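PDB 4C81: 2-c-methyl-d-erythritol 2,4-cyclodiphosphate synthase from Plasmodium falciparum, which catalyses the cyclisation of 4-diphosphocytidyl-2-C-methyl-D-erythritol 2-phosphate, releasing CMP, in the non-mevalonate route to isoprenoid precursors. Local coordinates for residues L44-V49 with P128-I133; N122-V127 with A170-A175. The protein carries 1 engineered substitution. All blocks are in the same frame, centred on the assembly; numbering follows the deposited sequence.

Contact 1 of 2, residues L44-V49 with P128-I133. With CDP (cytidine-5'-diphosphate), chain D.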
loop_
_atom_site.group_PDB
_atom_site.type_symbol
_atom_site.label_atom_id
_atom_site.label_comp_id
_atom_site.label_asym_id
_atom_site.label_seq_id
_atom_site.Cartn_x
_atom_site.Cartn_y
_atom_site.Cartn_z
ATOM N N LEU A 44 -20.924 -2.190 -13.484
ATOM C CA LEU A 44 -19.779 -2.515 -12.622
ATOM C C LEU A 44 -19.989 -3.813 -11.842
ATOM O O LEU A 44 -21.074 -4.068 -11.316
ATOM C CB LEU A 44 -19.508 -1.372 -11.628
ATOM C CG LEU A 44 -18.435 -1.606 -10.551
ATOM C CD1 LEU A 44 -17.053 -1.722 -11.177
ATOM C CD2 LEU A 44 -18.466 -0.492 -9.513
ATOM N N THR A 45 -18.935 -4.622 -11.775
ATOM C CA THR A 45 -18.877 -5.784 -10.898
ATOM C C THR A 45 -17.741 -5.550 -9.912
ATOM O O THR A 45 -16.654 -5.126 -10.307
ATOM C CB THR A 45 -18.598 -7.076 -11.685
ATOM O OG1 THR A 45 -19.568 -7.220 -12.730
ATOM C CG2 THR A 45 -18.653 -8.293 -10.766
ATOM N N LEU A 46 -18.001 -5.818 -8.637
ATOM C CA LEU A 46 -17.041 -5.551 -7.569
ATOM C C LEU A 46 -17.000 -6.743 -6.610
ATOM O O LEU A 46 -17.978 -7.030 -5.914
ATOM C CB LEU A 46 -17.431 -4.256 -6.846
ATOM C CG LEU A 46 -16.379 -3.524 -6.014
ATOM C CD1 LEU A 46 -15.167 -3.147 -6.853
ATOM C CD2 LEU A 46 -16.994 -2.283 -5.388
ATOM N N GLY A 47 -15.866 -7.443 -6.587
ATOM C CA GLY A 47 -15.731 -8.678 -5.821
ATOM C C GLY A 47 -16.764 -9.713 -6.223
ATOM O O GLY A 47 -17.279 -10.447 -5.381
ATOM N N GLY A 48 -17.078 -9.752 -7.517
ATOM C CA GLY A 48 -18.100 -10.650 -8.050
ATOM C C GLY A 48 -19.541 -10.205 -7.840
ATOM O O GLY A 48 -20.461 -10.918 -8.236
ATOM N N VAL A 49 -19.745 -9.038 -7.228
ATOM C CA VAL A 49 -21.088 -8.528 -6.945
ATOM C C VAL A 49 -21.448 -7.429 -7.938
ATOM O O VAL A 49 -20.722 -6.444 -8.068
ATOM C CB VAL A 49 -21.191 -7.951 -5.514
ATOM C CG1 VAL A 49 -22.615 -7.466 -5.231
ATOM C CG2 VAL A 49 -20.760 -8.984 -4.478
ATOM N N PRO A 128 -19.725 2.300 -4.691
ATOM C CA PRO A 128 -20.765 1.948 -3.736
ATOM C C PRO A 128 -20.248 1.750 -2.317
ATOM O O PRO A 128 -19.039 1.841 -2.063
ATOM C CB PRO A 128 -21.295 0.622 -4.289
ATOM C CG PRO A 128 -20.113 -0.006 -4.912
ATOM C CD PRO A 128 -19.273 1.121 -5.454
ATOM N N LYS A 129 -21.186 1.478 -1.414
ATOM C CA LYS A 129 -20.901 1.254 -0.006
ATOM C C LYS A 129 -20.511 -0.217 0.198
ATOM O O LYS A 129 -21.361 -1.108 0.212
ATOM C CB LYS A 129 -22.137 1.632 0.832
ATOM C CG LYS A 129 -21.871 2.583 1.992
ATOM C CD LYS A 129 -21.555 1.847 3.272
ATOM C CE LYS A 129 -21.462 2.799 4.455
ATOM N NZ LYS A 129 -22.771 3.429 4.780
ATOM N N ILE A 130 -19.207 -0.453 0.298
ATOM C CA ILE A 130 -18.621 -1.779 0.531
ATOM C C ILE A 130 -19.199 -2.510 1.748
ATOM O O ILE A 130 -19.396 -3.722 1.699
ATOM C CB ILE A 130 -17.070 -1.696 0.676
ATOM C CG1 ILE A 130 -16.419 -1.188 -0.617
ATOM C CG2 ILE A 130 -16.481 -3.057 1.033
ATOM C CD1 ILE A 130 -16.690 -2.061 -1.824
ATOM N N SER A 131 -19.474 -1.787 2.831
ATOM C CA SER A 131 -20.012 -2.429 4.040
ATOM C C SER A 131 -21.387 -3.078 3.803
ATOM O O SER A 131 -21.733 -4.049 4.477
ATOM C CB SER A 131 -20.059 -1.449 5.218
ATOM O OG SER A 131 -21.026 -0.440 5.019
ATOM N N ASN A 132 -22.154 -2.555 2.847
ATOM C CA ASN A 132 -23.451 -3.142 2.489
ATOM C C ASN A 132 -23.338 -4.426 1.663
ATOM O O ASN A 132 -24.284 -5.215 1.622
ATOM C CB ASN A 132 -24.317 -2.134 1.721
ATOM C CG ASN A 132 -24.743 -0.939 2.572
ATOM O OD1 ASN A 132 -25.114 0.107 2.037
ATOM N ND2 ASN A 132 -24.700 -1.091 3.892
ATOM N N ILE A 133 -22.198 -4.628 1.003
ATOM C CA ILE A 133 -21.986 -5.812 0.160
ATOM C C ILE A 133 -20.791 -6.666 0.615
ATOM O O ILE A 133 -20.415 -7.623 -0.074
ATOM C CB ILE A 133 -21.846 -5.429 -1.347
ATOM C CG1 ILE A 133 -20.689 -4.446 -1.577
ATOM C CG2 ILE A 133 -23.156 -4.829 -1.858
ATOM C CD1 ILE A 133 -20.402 -4.160 -3.044
HETATM O O3B CDP D . -14.815 10.133 7.183
HETATM P PB CDP D . -14.476 8.605 7.607
HETATM O O1B CDP D . -12.958 8.653 8.100
HETATM O O2B CDP D . -15.367 8.096 8.681
HETATM O O3A CDP D . -14.451 7.696 6.274
HETATM P PA CDP D . -15.562 7.761 5.105
HETATM O O1A CDP D . -16.459 8.927 5.263
HETATM O O2A CDP D . -14.849 7.567 3.826
HETATM O "O5'" CDP D . -16.421 6.429 5.374
HETATM C "C5'" CDP D . -16.763 5.997 6.697
HETATM C "C4'" CDP D . -17.181 4.525 6.680
HETATM O "O4'" CDP D . -18.139 4.358 5.605
HETATM C "C3'" CDP D . -16.011 3.620 6.300
HETATM O "O3'" CDP D . -15.256 3.258 7.462
HETATM C "C2'" CDP D . -16.743 2.411 5.729
HETATM O "O2'" CDP D . -17.199 1.561 6.787
HETATM C "C1'" CDP D . -17.960 3.031 5.025
HETATM N N1 CDP D . -17.699 3.072 3.553
HETATM C C2 CDP D . -17.754 1.876 2.816
HETATM O O2 CDP D . -18.012 0.809 3.372
HETATM N N3 CDP D . -17.513 1.903 1.442
HETATM C C4 CDP D . -17.211 3.091 0.781
HETATM N N4 CDP D . -16.990 3.063 -0.530
HETATM C C5 CDP D . -17.159 4.282 1.500
HETATM C C6 CDP D . -17.398 4.276 2.874
#

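Contact 2 of 2, residues N122-V127 with A170-A175. With ZN (zinc ion), chain C; CDP (cytidine-5'-diphosphate), chain D.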
loop_
_atom_site.group_PDB
_atom_site.type_symbol
_atom_site.label_atom_id
_atom_site.label_comp_id
_atom_site.label_asym_id
_atom_site.label_seq_id
_atom_site.Cartn_x
_atom_site.Cartn_y
_atom_site.Cartn_z
ATOM N N ASN A 122 -8.408 -2.982 0.471
ATOM C CA ASN A 122 -8.833 -1.603 0.683
ATOM C C ASN A 122 -9.370 -1.014 -0.609
ATOM O O ASN A 122 -8.617 -0.798 -1.556
ATOM C CB ASN A 122 -7.650 -0.761 1.147
ATOM C CG ASN A 122 -7.254 -1.056 2.568
ATOM O OD1 ASN A 122 -8.091 -1.034 3.464
ATOM N ND2 ASN A 122 -5.972 -1.321 2.787
ATOM N N VAL A 123 -10.675 -0.758 -0.641
ATOM C CA VAL A 123 -11.307 -0.089 -1.772
ATOM C C VAL A 123 -11.432 1.395 -1.454
ATOM O O VAL A 123 -11.899 1.759 -0.382
ATOM C CB VAL A 123 -12.700 -0.678 -2.067
ATOM C CG1 VAL A 123 -13.386 0.076 -3.210
ATOM C CG2 VAL A 123 -12.589 -2.165 -2.393
ATOM N N ILE A 124 -10.990 2.240 -2.380
ATOM C CA ILE A 124 -11.121 3.686 -2.239
ATOM C C ILE A 124 -12.122 4.132 -3.289
ATOM O O ILE A 124 -11.863 4.040 -4.492
ATOM C CB ILE A 124 -9.783 4.428 -2.404
ATOM C CG1 ILE A 124 -8.715 3.790 -1.505
ATOM C CG2 ILE A 124 -9.967 5.906 -2.053
ATOM C CD1 ILE A 124 -7.349 4.440 -1.607
ATOM N N ALA A 125 -13.275 4.590 -2.813
ATOM C CA ALA A 125 -14.418 4.869 -3.668
ATOM C C ALA A 125 -15.476 5.650 -2.891
ATOM O O ALA A 125 -15.721 5.372 -1.719
ATOM C CB ALA A 125 -15.002 3.559 -4.193
ATOM N N GLN A 126 -16.087 6.639 -3.540
ATOM C CA GLN A 126 -17.223 7.347 -2.945
ATOM C C GLN A 126 -18.411 6.394 -2.866
ATOM O O GLN A 126 -19.056 6.276 -1.825
ATOM C CB GLN A 126 -17.595 8.586 -3.768
ATOM C CG GLN A 126 -16.530 9.675 -3.812
ATOM C CD GLN A 126 -16.225 10.279 -2.449
ATOM O OE1 GLN A 126 -15.060 10.480 -2.092
ATOM N NE2 GLN A 126 -17.271 10.576 -1.681
ATOM N N VAL A 127 -18.681 5.716 -3.980
ATOM C CA VAL A 127 -19.719 4.689 -4.069
ATOM C C VAL A 127 -19.197 3.519 -4.915
ATOM O O VAL A 127 -18.320 3.709 -5.759
ATOM C CB VAL A 127 -21.018 5.254 -4.688
ATOM C CG1 VAL A 127 -21.638 6.293 -3.761
ATOM C CG2 VAL A 127 -20.751 5.851 -6.059
ATOM N N ALA A 170 -13.483 7.579 -10.942
ATOM C CA ALA A 170 -12.818 6.284 -10.861
ATOM C C ALA A 170 -12.962 5.671 -9.472
ATOM O O ALA A 170 -13.352 6.348 -8.519
ATOM C CB ALA A 170 -11.342 6.428 -11.224
ATOM N N ILE A 171 -12.647 4.382 -9.381
ATOM C CA ILE A 171 -12.532 3.670 -8.104
ATOM C C ILE A 171 -11.234 2.867 -8.116
ATOM O O ILE A 171 -10.767 2.446 -9.178
ATOM C CB ILE A 171 -13.731 2.728 -7.844
ATOM C CG1 ILE A 171 -13.942 1.748 -9.009
ATOM C CG2 ILE A 171 -15.005 3.549 -7.606
ATOM C CD1 ILE A 171 -15.001 0.696 -8.744
ATOM N N GLU A 172 -10.646 2.656 -6.945
ATOM C CA GLU A 172 -9.385 1.918 -6.885
ATOM C C GLU A 172 -9.319 0.963 -5.706
ATOM O O GLU A 172 -10.104 1.054 -4.755
ATOM C CB GLU A 172 -8.167 2.855 -6.951
ATOM C CG GLU A 172 -7.924 3.771 -5.768
ATOM C CD GLU A 172 -6.712 4.688 -5.984
ATOM O OE1 GLU A 172 -6.356 4.953 -7.156
ATOM O OE2 GLU A 172 -6.119 5.138 -4.981
ATOM N N CYS A 173 -8.409 0.001 -5.816
ATOM C CA CYS A 173 -8.286 -1.073 -4.836
ATOM C C CYS A 173 -6.816 -1.378 -4.591
ATOM O O CYS A 173 -6.027 -1.437 -5.538
ATOM C CB CYS A 173 -8.991 -2.344 -5.338
ATOM S SG CYS A 173 -9.121 -3.643 -4.088
ATOM N N PHE A 174 -6.463 -1.555 -3.318
ATOM C CA PHE A 174 -5.189 -2.132 -2.906
ATOM C C PHE A 174 -5.469 -3.451 -2.210
ATOM O O PHE A 174 -6.204 -3.489 -1.233
ATOM C CB PHE A 174 -4.454 -1.205 -1.937
ATOM C CG PHE A 174 -3.924 0.035 -2.576
ATOM C CD1 PHE A 174 -4.752 1.129 -2.779
ATOM C CD2 PHE A 174 -2.601 0.112 -2.985
ATOM C CE1 PHE A 174 -4.267 2.289 -3.378
ATOM C CE2 PHE A 174 -2.111 1.268 -3.580
ATOM C CZ PHE A 174 -2.944 2.352 -3.778
ATOM N N ALA A 175 -4.891 -4.532 -2.719
ATOM C CA ALA A 175 -5.046 -5.848 -2.115
ATOM C C ALA A 175 -3.695 -6.277 -1.560
ATOM O O ALA A 175 -2.707 -6.252 -2.276
ATOM C CB ALA A 175 -5.537 -6.852 -3.147
HETATM ZN ZN ZN C . -5.200 6.861 -7.896
HETATM O O3B CDP D . -14.815 10.133 7.183
HETATM P PB CDP D . -14.476 8.605 7.607
HETATM O O1B CDP D . -12.958 8.653 8.100
HETATM O O2B CDP D . -15.367 8.096 8.681
HETATM O O3A CDP D . -14.451 7.696 6.274
HETATM P PA CDP D . -15.562 7.761 5.105
HETATM O O1A CDP D . -16.459 8.927 5.263
HETATM O O2A CDP D . -14.849 7.567 3.826
HETATM O "O5'" CDP D . -16.421 6.429 5.374
HETATM C "C5'" CDP D . -16.763 5.997 6.697
HETATM C "C4'" CDP D . -17.181 4.525 6.680
HETATM O "O4'" CDP D . -18.139 4.358 5.605
HETATM C "C3'" CDP D . -16.011 3.620 6.300
HETATM O "O3'" CDP D . -15.256 3.258 7.462
HETATM C "C2'" CDP D . -16.743 2.411 5.729
HETATM O "O2'" CDP D . -17.199 1.561 6.787
HETATM C "C1'" CDP D . -17.960 3.031 5.025
HETATM N N1 CDP D . -17.699 3.072 3.553
HETATM C C2 CDP D . -17.754 1.876 2.816
HETATM O O2 CDP D . -18.012 0.809 3.372
HETATM N N3 CDP D . -17.513 1.903 1.442
HETATM C C4 CDP D . -17.211 3.091 0.781
HETATM N N4 CDP D . -16.990 3.063 -0.530
HETATM C C5 CDP D . -17.159 4.282 1.500
HETATM C C6 CDP D . -17.398 4.276 2.874
HETATM O O HOH W 1 -15.178 7.172 -6.571
#

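Contact 1 of 2, residues L44-V49 with P128-I133
Leu46 and Val49 face Ile130 and Ile133 with no hydrogen bond between the backbones, Leu46 CA standing 9.1 Å from Ile130 CA and Val49 CA 7.7 Å from Ile133 CA, so side chains alone fill the gap. Leu46 does most of the work. With CG anti to the backbone N (chi1 -160°) and chi2 58°, CD2 is the methyl set between Pro128 and Ile130. That CD2 lies 3.6 Å from Ile130 CD1, the two side chains meeting at about a right angle, and 3.9 Å from Pro128 CG. Leu44 reaches the same ring more loosely, from its CD2 toward Pro128 CD. At the other end Val49 CG1 approaches Ile133 CG2 at 4.3 Å. A type I' turn from Leu46 to Val49, with Gly47 and Gly48 at its corners, closes the hairpin that presents these side chains.

The opposing segment begins with a cis peptide bond before Pro128 and then enters a helix whose first residues bind the cytosine of CDP. Ile130 N donates to the base N3 at 3.1 Å, and Ser131 N donates to the base O2 at 3.0 Å. The bent Lys129 side chain lies over one face of the base, its CE 3.6 Å from the ribose C1'. Ile130 thus serves both sides, with its backbone on the ligand and its CD1 on Leu46.

Asp63 accepts hydrogen bonds from Gly47 N and Gly48 N, and Asn140 binds Gly47 O. Ile51 of strand 49-51 touches Leu44, Leu46, Pro128 and Ile133, joining both sides of the contact. Helix 64-77 packs on Leu46, strand 54-57 on Leu44, and helix 130-145 continues along Val49.

Contact 2 of 2, residues N122-V127 with A170-A175
Glu172 OE1 is gripped twice, by a zinc ion at 2.4 Å and by a hydrogen bond with Tyr14 OH; His159 NE2 of the third subunit binds the same metal. The glutamate CG sits between its backbone N and carbonyl carbon (chi1 68°), and the chain runs straight on from there alongside Ile124, both side chains pointing the same way, with CG 3.9 Å from Ile124 CB. Beyond this, Ile124 CD1 slants toward Phe174 CE1 at 4.2 Å.

The strands are antiparallel. Asn122–Phe174 and Ile124–Glu172 are hydrogen-bonded pairs, the shortest bonds being Asn122 N to Phe174 O and Ile124 N to Glu172 O, both 2.8 Å. Val123 and Cys173 form the non-hydrogen-bonded pair between them, with Val123 CG2 against Cys173 SG on the other face. Where the pairing ends, Ala125 CB is pressed on Ile171 CG2 at 3.4 Å, tighter than usual, and a water joins Gln126 N to Ala170 O. Ala125 O accepts a hydrogen bond from the CDP amino group N4 at 2.9 Å.

Phe174 meets Phe174 of both neighbouring subunits edge-to-face, in the core of the trimer. Helix 64-77 packs on the face of Cys173, while strand 170-181 lies between strands 114-124 and 9-21 in the mixed sheet.

In the fold
Contacts 1 and 2 interleave along the chain in the order 44-49, 122-127, 128-133, 170-175, and their centres are 10 Å apart. Strand 114-124 leads through residues 125-129 directly into helix 130-145, so one continuous run supplies a side to each contact. They touch where Leu44 CD2 meets Ile171 CD1 at 3.7 Å and Ile130 CG1 packs on Val123 CB, joining the small hairpin and the helix to the main sheet. Both contribute backbone groups that hold the cytosine of one CDP, while Thr158 of this chain and Asp81 of the second subunit also bind it. CDP thus spans two subunits, consistent with active sites formed between them; contact 2 separately reaches a zinc shared with the third subunit.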